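Local structure of threonine phosphate decarboxylase-like enzyme (Sulfurospirillum multivorans, 6OUX) at residues G25-S30 with G351-T356; I128-S133 with N178-N183; R355-K360 with C367-G372. The protein decarboxylates L-serine O-phosphate to ethanolamine O-phosphate with the help of pyridoxal phosphate, a step in norcobamide biosynthesis. All coordinates share one frame; numbering follows the deposited sequence.

Contact 1: residues G25-S30 with G351-T356; sequences GSHSPS and GIYVRT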
loop_
_atom_site.group_PDB
_atom_site.type_symbol
_atom_site.label_atom_id
_atom_site.label_comp_id
_atom_site.label_asym_id
_atom_site.label_seq_id
_atom_site.Cartn_x
_atom_site.Cartn_y
_atom_site.Cartn_z
ATOM N N GLY A 25 -6.979 -13.441 -8.843
ATOM C CA GLY A 25 -7.205 -13.341 -7.410
ATOM C C GLY A 25 -8.411 -14.172 -6.956
ATOM O O GLY A 25 -9.015 -14.925 -7.722
ATOM N N SER A 26 -8.807 -13.910 -5.723
ATOM C CA SER A 26 -9.776 -14.708 -4.992
ATOM C C SER A 26 -11.197 -14.649 -5.574
ATOM O O SER A 26 -11.906 -15.659 -5.562
ATOM C CB SER A 26 -9.787 -14.221 -3.516
ATOM O OG SER A 26 -8.662 -14.752 -2.835
ATOM N N HIS A 27 -11.629 -13.478 -6.030
ATOM C CA HIS A 27 -12.952 -13.363 -6.703
ATOM C C HIS A 27 -12.807 -13.227 -8.217
ATOM O O HIS A 27 -12.577 -12.118 -8.723
ATOM C CB HIS A 27 -13.727 -12.151 -6.220
ATOM C CG HIS A 27 -13.957 -12.134 -4.752
ATOM N ND1 HIS A 27 -13.070 -11.562 -3.873
ATOM C CD2 HIS A 27 -14.989 -12.592 -4.003
ATOM C CE1 HIS A 27 -13.550 -11.662 -2.644
ATOM N NE2 HIS A 27 -14.706 -12.290 -2.695
ATOM N N SER A 28 -12.971 -14.338 -8.912
ATOM C CA SER A 28 -13.025 -14.345 -10.367
ATOM C C SER A 28 -14.291 -15.060 -10.841
ATOM O O SER A 28 -14.447 -16.294 -10.669
ATOM C CB SER A 28 -11.813 -15.052 -10.947
ATOM O OG SER A 28 -11.737 -14.867 -12.374
ATOM N N PRO A 29 -15.224 -14.309 -11.395
ATOM C CA PRO A 29 -15.203 -12.836 -11.591
ATOM C C PRO A 29 -15.292 -11.988 -10.307
ATOM O O PRO A 29 -15.641 -12.507 -9.213
ATOM C CB PRO A 29 -16.409 -12.588 -12.479
ATOM C CG PRO A 29 -17.326 -13.774 -12.239
ATOM C CD PRO A 29 -16.412 -14.938 -11.990
ATOM N N SER A 30 -15.013 -10.695 -10.450
ATOM C CA SER A 30 -14.959 -9.798 -9.318
ATOM C C SER A 30 -16.330 -9.628 -8.789
ATOM O O SER A 30 -17.277 -9.722 -9.539
ATOM C CB SER A 30 -14.421 -8.415 -9.726
ATOM O OG SER A 30 -15.466 -7.574 -10.208
ATOM N N GLY A 351 -27.057 -18.299 -2.491
ATOM C CA GLY A 351 -26.182 -17.167 -2.264
ATOM C C GLY A 351 -24.738 -17.457 -1.771
ATOM O O GLY A 351 -24.119 -16.627 -1.100
ATOM N N ILE A 352 -24.208 -18.608 -2.123
ATOM C CA ILE A 352 -22.864 -19.003 -1.679
ATOM C C ILE A 352 -21.903 -18.845 -2.829
ATOM O O ILE A 352 -22.134 -19.491 -3.867
ATOM C CB ILE A 352 -22.879 -20.453 -1.199
ATOM C CG1 ILE A 352 -23.775 -20.559 0.079
ATOM C CG2 ILE A 352 -21.469 -20.919 -0.877
ATOM C CD1 ILE A 352 -24.021 -21.962 0.596
ATOM N N TYR A 353 -20.825 -18.043 -2.637
ATOM C CA TYR A 353 -19.725 -17.900 -3.649
ATOM C C TYR A 353 -18.476 -18.718 -3.292
ATOM O O TYR A 353 -17.952 -18.577 -2.182
ATOM C CB TYR A 353 -19.296 -16.453 -3.760
ATOM C CG TYR A 353 -18.633 -16.052 -5.039
ATOM C CD1 TYR A 353 -18.595 -16.895 -6.163
ATOM C CD2 TYR A 353 -18.081 -14.805 -5.150
ATOM C CE1 TYR A 353 -17.973 -16.496 -7.343
ATOM C CE2 TYR A 353 -17.477 -14.413 -6.334
ATOM C CZ TYR A 353 -17.444 -15.259 -7.426
ATOM O OH TYR A 353 -16.841 -14.857 -8.608
ATOM N N VAL A 354 -18.049 -19.593 -4.200
ATOM C CA VAL A 354 -16.808 -20.368 -4.031
ATOM C C VAL A 354 -15.957 -20.172 -5.293
ATOM O O VAL A 354 -16.435 -19.603 -6.281
ATOM C CB VAL A 354 -17.043 -21.865 -3.711
ATOM C CG1 VAL A 354 -17.961 -22.022 -2.531
ATOM C CG2 VAL A 354 -17.573 -22.678 -4.907
ATOM N N ARG A 355 -14.687 -20.569 -5.231
ATOM C CA ARG A 355 -13.682 -20.199 -6.238
ATOM C C ARG A 355 -13.438 -21.414 -7.132
ATOM O O ARG A 355 -13.105 -22.534 -6.663
ATOM C CB ARG A 355 -12.390 -19.653 -5.516
ATOM C CG ARG A 355 -11.183 -19.173 -6.358
ATOM C CD ARG A 355 -11.674 -18.156 -7.352
ATOM N NE ARG A 355 -10.660 -17.387 -8.065
ATOM C CZ ARG A 355 -9.946 -17.817 -9.111
ATOM N NH1 ARG A 355 -10.005 -19.088 -9.514
ATOM N NH2 ARG A 355 -9.122 -16.962 -9.720
ATOM N N THR A 356 -13.634 -21.233 -8.424
ATOM C CA THR A 356 -13.207 -22.277 -9.366
ATOM C C THR A 356 -11.687 -22.530 -9.361
ATOM O O THR A 356 -10.865 -21.596 -9.184
ATOM C CB THR A 356 -13.626 -21.968 -10.810
ATOM O OG1 THR A 356 -13.355 -23.111 -11.609
ATOM C CG2 THR A 356 -12.893 -20.780 -11.411
HETATM O O HOH W 1 -15.227 -18.868 -8.829
#
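R355 reaches from strand 352-356 to the loop G25-S30 and takes hold of one backbone oxygen with two nitrogens. Both hydrogen bonds end on G25 O: R355 NE approaches it at 3.0 Å in the carbonyl plane, and R355 NH2 at 2.9 Å with a modest tilt from that plane. Neither is straight, since the N-H angles are close to 142°, as expected when two neighbouring donors share one acceptor side-on. The third nitrogen, R355 NH1, turns back on its own strand and bonds T356 O at 2.7 Å, while D359 completes the grip as a salt-bridge partner.

A second polar link comes from Y353. Y353 OH donates to P29 O over 2.7 Å, in the carbonyl plane and on a lone pair. CG stands anti to the backbone N (chi1 -157°), which carries the ring from the strand toward the loop at its cis-proline. A water ties the backbones together as well, donating to S28 O and V354 O and accepting from T356 N.

Packing fills in around these bonds. S28 CB lies over one face of the guanidinium, 3.5 Å from R355 NH2, and the methylene CD of R355 rests against S26 O. The rings of H27 and Y353 meet obliquely, H27 CD2 lying 3.9 Å from Y353 CE2, while H27 NE2 is bonded to D46.

G25 O, T356 O and the D359 carboxylate between them engage the guanidinium's N-H groups and fix the rotation of R355, a residue that binds O-phospho-L-serine.

Contact 2: residues I128-S133 with N178-N183; sequences IPTFSS and NPNNPN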
loop_
_atom_site.group_PDB
_atom_site.type_symbol
_atom_site.label_atom_id
_atom_site.label_comp_id
_atom_site.label_asym_id
_atom_site.label_seq_id
_atom_site.Cartn_x
_atom_site.Cartn_y
_atom_site.Cartn_z
ATOM N N ILE A 128 4.014 -26.454 -8.984
ATOM C CA ILE A 128 2.745 -26.376 -9.672
ATOM C C ILE A 128 1.871 -27.548 -9.177
ATOM O O ILE A 128 2.339 -28.690 -9.089
ATOM C CB ILE A 128 3.026 -26.449 -11.202
ATOM C CG1 ILE A 128 1.775 -26.370 -12.024
ATOM C CG2 ILE A 128 3.665 -27.780 -11.566
ATOM C CD1 ILE A 128 2.056 -26.472 -13.515
ATOM N N PRO A 129 0.582 -27.289 -8.843
ATOM C CA PRO A 129 -0.115 -26.058 -8.881
ATOM C C PRO A 129 0.123 -25.133 -7.730
ATOM O O PRO A 129 0.393 -25.582 -6.644
ATOM C CB PRO A 129 -1.568 -26.486 -8.857
ATOM C CG PRO A 129 -1.573 -27.757 -8.198
ATOM C CD PRO A 129 -0.320 -28.409 -8.603
ATOM N N THR A 130 -0.002 -23.839 -7.996
ATOM C CA THR A 130 0.025 -22.838 -6.942
ATOM C C THR A 130 -0.994 -21.797 -7.340
ATOM O O THR A 130 -1.280 -21.619 -8.540
ATOM C CB THR A 130 1.430 -22.132 -6.805
ATOM O OG1 THR A 130 2.524 -23.007 -7.087
ATOM C CG2 THR A 130 1.597 -21.770 -5.499
ATOM N N PHE A 131 -1.585 -21.146 -6.366
ATOM C CA PHE A 131 -2.644 -20.186 -6.630
ATOM C C PHE A 131 -2.141 -18.900 -7.294
ATOM O O PHE A 131 -2.742 -18.436 -8.250
ATOM C CB PHE A 131 -3.391 -19.808 -5.362
ATOM C CG PHE A 131 -4.683 -19.092 -5.619
ATOM C CD1 PHE A 131 -5.835 -19.807 -5.826
ATOM C CD2 PHE A 131 -4.741 -17.720 -5.694
ATOM C CE1 PHE A 131 -7.077 -19.168 -6.083
ATOM C CE2 PHE A 131 -5.963 -17.064 -5.916
ATOM C CZ PHE A 131 -7.133 -17.800 -6.111
ATOM N N SER A 132 -1.080 -18.319 -6.759
ATOM C CA SER A 132 -0.466 -17.122 -7.345
ATOM C C SER A 132 0.506 -17.437 -8.468
ATOM O O SER A 132 1.233 -18.402 -8.397
ATOM C CB SER A 132 0.305 -16.382 -6.281
ATOM O OG SER A 132 -0.514 -16.165 -5.181
ATOM N N SER A 133 0.475 -16.658 -9.540
ATOM C CA SER A 133 1.458 -16.798 -10.598
ATOM C C SER A 133 2.600 -15.920 -10.164
ATOM O O SER A 133 2.396 -14.804 -9.667
ATOM C CB SER A 133 0.949 -16.336 -11.976
ATOM O OG SER A 133 0.843 -17.464 -12.821
ATOM N N ASN A 178 3.983 -22.963 2.299
ATOM C CA ASN A 178 3.796 -24.040 3.271
ATOM C C ASN A 178 3.006 -23.505 4.477
ATOM O O ASN A 178 3.521 -22.687 5.222
ATOM C CB ASN A 178 5.130 -24.619 3.701
ATOM C CG ASN A 178 4.978 -25.916 4.417
ATOM O OD1 ASN A 178 4.208 -26.790 3.982
ATOM N ND2 ASN A 178 5.653 -26.051 5.536
ATOM N N PRO A 179 1.730 -23.901 4.641
ATOM C CA PRO A 179 0.936 -24.762 3.752
ATOM C C PRO A 179 0.723 -24.218 2.354
ATOM O O PRO A 179 0.622 -23.019 2.159
ATOM C CB PRO A 179 -0.450 -24.891 4.504
ATOM C CG PRO A 179 -0.169 -24.501 5.945
ATOM C CD PRO A 179 0.933 -23.445 5.801
ATOM N N ASN A 180 0.579 -25.088 1.363
ATOM C CA ASN A 180 0.311 -24.639 -0.063
ATOM C C ASN A 180 -1.180 -24.141 -0.283
ATOM O O ASN A 180 -2.060 -24.566 0.395
ATOM C CB ASN A 180 0.640 -25.759 -1.047
ATOM C CG ASN A 180 0.959 -25.271 -2.465
ATOM O OD1 ASN A 180 1.485 -24.184 -2.667
ATOM N ND2 ASN A 180 0.559 -26.074 -3.479
ATOM N N ASN A 181 -1.422 -23.325 -1.306
ATOM C CA ASN A 181 -2.524 -22.309 -1.441
ATOM C C ASN A 181 -3.768 -22.379 -2.359
ATOM O O ASN A 181 -4.634 -21.290 -2.324
ATOM C CB ASN A 181 -1.823 -21.226 -2.055
ATOM C CG ASN A 181 -1.011 -21.796 -3.188
ATOM O OD1 ASN A 181 -1.468 -22.796 -3.841
ATOM N ND2 ASN A 181 0.259 -21.377 -3.268
ATOM N N PRO A 182 -3.838 -23.484 -3.253
ATOM C CA PRO A 182 -5.183 -23.863 -3.157
ATOM C C PRO A 182 -5.415 -25.272 -2.544
ATOM O O PRO A 182 -6.508 -25.491 -2.085
ATOM C CB PRO A 182 -5.647 -23.813 -4.634
ATOM C CG PRO A 182 -4.484 -24.501 -5.335
ATOM C CD PRO A 182 -3.272 -24.085 -4.491
ATOM N N ASN A 183 -4.467 -26.194 -2.482
ATOM C CA ASN A 183 -4.799 -27.490 -1.872
ATOM C C ASN A 183 -4.654 -27.586 -0.337
ATOM O O ASN A 183 -5.383 -28.306 0.304
ATOM C CB ASN A 183 -4.080 -28.617 -2.540
ATOM C CG ASN A 183 -2.584 -28.462 -2.421
ATOM O OD1 ASN A 183 -2.004 -27.516 -2.988
ATOM N ND2 ASN A 183 -1.981 -29.311 -1.641
#
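The two loops come closest at F131 and N181, whose CA atoms are 5.6 Å apart, and F131 N reaches N181 OD1 at 3.0 Å in a weak, bent hydrogen bond (141°). The first torsion of N181 (chi1 47°), with CG between its own backbone N and carbonyl carbon, places the amide beside F131 N. N180 makes the straighter link: its ND2 donates to P129 O at 3.2 Å, with an angle of 161° at the hydrogen, the acceptor near the amide plane and the approach nearly along the C=O axis. N180 ND2 also gives a hydrogen bond to N183 OD1, 3.0 Å away but well tilted from the amide plane, so both bonds restrain the N180 amide.

Both segments follow strands, 123-128 and 173-177, which are adjacent and parallel in the seven-stranded mixed sheet of this aminotransferase-type fold. Their loops form part of the substrate site, where N181 binds O-phospho-L-serine.

Apolar packing adds to this: P182 CB comes to the edge of the F131 ring, 4.2 Å from CD1, and F131 CB rests 3.6 Å from N181 O. The same ring makes cation-pi contacts with K360 and R369.

Contact 3: residues R355-K360 with C367-G372; sequences RTMADK and CIRIAG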
loop_
_atom_site.group_PDB
_atom_site.type_symbol
_atom_site.label_atom_id
_atom_site.label_comp_id
_atom_site.label_asym_id
_atom_site.label_seq_id
_atom_site.Cartn_x
_atom_site.Cartn_y
_atom_site.Cartn_z
ATOM N N ARG A 355 -14.687 -20.569 -5.231
ATOM C CA ARG A 355 -13.682 -20.199 -6.238
ATOM C C ARG A 355 -13.438 -21.414 -7.132
ATOM O O ARG A 355 -13.105 -22.534 -6.663
ATOM C CB ARG A 355 -12.390 -19.653 -5.516
ATOM C CG ARG A 355 -11.183 -19.173 -6.358
ATOM C CD ARG A 355 -11.674 -18.156 -7.352
ATOM N NE ARG A 355 -10.660 -17.387 -8.065
ATOM C CZ ARG A 355 -9.946 -17.817 -9.111
ATOM N NH1 ARG A 355 -10.005 -19.088 -9.514
ATOM N NH2 ARG A 355 -9.122 -16.962 -9.720
ATOM N N THR A 356 -13.634 -21.233 -8.424
ATOM C CA THR A 356 -13.207 -22.277 -9.366
ATOM C C THR A 356 -11.687 -22.530 -9.361
ATOM O O THR A 356 -10.865 -21.596 -9.184
ATOM C CB THR A 356 -13.626 -21.968 -10.810
ATOM O OG1 THR A 356 -13.355 -23.111 -11.609
ATOM C CG2 THR A 356 -12.893 -20.780 -11.411
ATOM N N MET A 357 -11.314 -23.786 -9.645
ATOM C CA MET A 357 -9.886 -24.098 -9.945
ATOM C C MET A 357 -9.555 -24.241 -11.422
ATOM O O MET A 357 -8.368 -24.398 -11.782
ATOM C CB MET A 357 -9.442 -25.332 -9.201
ATOM C CG MET A 357 -9.493 -25.040 -7.709
ATOM S SD MET A 357 -8.169 -24.185 -6.842
ATOM C CE MET A 357 -8.605 -22.508 -6.853
ATOM N N ALA A 358 -10.551 -23.974 -12.279
ATOM C CA ALA A 358 -10.400 -24.114 -13.747
ATOM C C ALA A 358 -9.252 -23.281 -14.319
ATOM O O ALA A 358 -8.620 -23.675 -15.273
ATOM C CB ALA A 358 -11.719 -23.730 -14.442
ATOM N N ASP A 359 -8.944 -22.147 -13.720
ATOM C CA ASP A 359 -7.880 -21.295 -14.250
ATOM C C ASP A 359 -6.502 -21.510 -13.605
ATOM O O ASP A 359 -5.621 -20.672 -13.747
ATOM C CB ASP A 359 -8.276 -19.830 -14.077
ATOM C CG ASP A 359 -8.472 -19.416 -12.595
ATOM O OD1 ASP A 359 -8.626 -20.290 -11.698
ATOM O OD2 ASP A 359 -8.485 -18.198 -12.340
ATOM N N LYS A 360 -6.341 -22.562 -12.827
ATOM C CA LYS A 360 -5.092 -22.776 -12.099
ATOM C C LYS A 360 -4.435 -23.933 -12.713
ATOM O O LYS A 360 -4.965 -25.029 -12.623
ATOM C CB LYS A 360 -5.358 -23.016 -10.615
ATOM C CG LYS A 360 -5.941 -21.799 -9.903
ATOM C CD LYS A 360 -5.139 -20.518 -10.183
ATOM C CE LYS A 360 -5.838 -19.321 -9.537
ATOM N NZ LYS A 360 -4.989 -18.113 -9.730
ATOM N N CYS A 367 -12.444 -28.691 -10.048
ATOM C CA CYS A 367 -12.269 -28.479 -8.608
ATOM C C CYS A 367 -12.768 -27.121 -8.224
ATOM O O CYS A 367 -12.822 -26.165 -9.060
ATOM C CB CYS A 367 -10.789 -28.644 -8.175
ATOM S SG CYS A 367 -10.204 -30.352 -8.288
ATOM N N ILE A 368 -13.135 -27.028 -6.937
ATOM C CA ILE A 368 -13.450 -25.763 -6.319
ATOM C C ILE A 368 -12.642 -25.615 -5.017
ATOM O O ILE A 368 -12.394 -26.601 -4.316
ATOM C CB ILE A 368 -14.945 -25.603 -6.018
ATOM C CG1 ILE A 368 -15.526 -26.761 -5.189
ATOM C CG2 ILE A 368 -15.723 -25.486 -7.305
ATOM C CD1 ILE A 368 -16.942 -26.460 -4.712
ATOM N N ARG A 369 -12.283 -24.392 -4.704
ATOM C CA ARG A 369 -11.636 -24.061 -3.419
ATOM C C ARG A 369 -12.628 -23.338 -2.552
ATOM O O ARG A 369 -13.164 -22.297 -2.960
ATOM C CB ARG A 369 -10.428 -23.163 -3.606
ATOM C CG ARG A 369 -9.526 -23.121 -2.349
ATOM C CD ARG A 369 -8.577 -21.966 -2.414
ATOM N NE ARG A 369 -9.237 -20.672 -2.437
ATOM C CZ ARG A 369 -8.585 -19.516 -2.571
ATOM N NH1 ARG A 369 -7.281 -19.520 -2.677
ATOM N NH2 ARG A 369 -9.223 -18.368 -2.575
ATOM N N ILE A 370 -12.859 -23.866 -1.335
ATOM C CA ILE A 370 -13.834 -23.240 -0.414
ATOM C C ILE A 370 -13.134 -22.769 0.867
ATOM O O ILE A 370 -12.520 -23.544 1.539
ATOM C CB ILE A 370 -14.962 -24.232 0.017
ATOM C CG1 ILE A 370 -15.526 -24.951 -1.218
ATOM C CG2 ILE A 370 -16.037 -23.480 0.818
ATOM C CD1 ILE A 370 -16.582 -25.997 -0.919
ATOM N N ALA A 371 -13.257 -21.491 1.179
ATOM C CA ALA A 371 -12.671 -20.959 2.405
ATOM C C ALA A 371 -13.535 -21.369 3.592
ATOM O O ALA A 371 -14.775 -21.348 3.489
ATOM C CB ALA A 371 -12.624 -19.446 2.328
ATOM N N GLY A 372 -12.930 -21.705 4.710
ATOM C CA GLY A 372 -13.668 -22.155 5.878
ATOM C C GLY A 372 -14.242 -20.926 6.525
ATOM O O GLY A 372 -13.543 -19.898 6.611
#
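C367 opens the second strand by meeting M357 twice. C367 O accepts from M357 N at 2.9 Å, with the donor 41° above the carbonyl plane, while C367 CB lies 3.7 Å from M357 CB. I368 follows, in a non-hydrogen-bonded antiparallel pair with T356; its CA makes a bent C-H...O contact with R355 O, 3.3 Å away.

R369 pairs with R355 in the hydrogen-bonded register: R369 N gives to R355 O at 2.8 Å, and R355 N returns a longer bond to R369 O. Beside them the M357 chain, bent at both chi2 and chi3, brings its CE methyl to 3.8 Å from R369 CB. The R369 guanidinium bonds C48 O and N181 O.

From the turn after the first strand, D359 meets the R355 guanidinium end-on, OD1 at 2.8 Å from NH1 and OD2 at 3.0 Å from NH2, OD2 through its syn lone pair, OD1 from the syn side but tilted out of the carboxylate plane. A leucine in place of R355 would probably leave D359 without its counter-charge and the substrate site short of a cation. T356 OG1 accepts from A358 N in an ST turn, and a type I turn runs from M357 to K360.

The two strands form a beta hairpin. Strand 367-371 is bonded on its other side to strand 328-332, through I368 with L331 and I370 with V329, while T356 and I368 pack on A339 and I343 of helix 339-350.

Contacts 1 and 3 share R355 and T356, with centres about 8 Å apart, and both use strand 352-356: the loop G25-S30 reaches R355 through its guanidinium, and strand 367-371 pairs with its backbone. Contact 2 brings in the loops of the large sheet. Its centre lies about 11 Å from that of contact 3, and the two are joined by probable hydrogen bonds from K360 NZ to F131 O (2.7 Å) and from R369 NH1 to N181 O (3.2 Å). F131 CZ also packs 3.8 Å from G25 O of contact 1. Together the contacts assemble the O-phospho-L-serine site, N181 coming from contact 2, R355 and R369 from the hairpin.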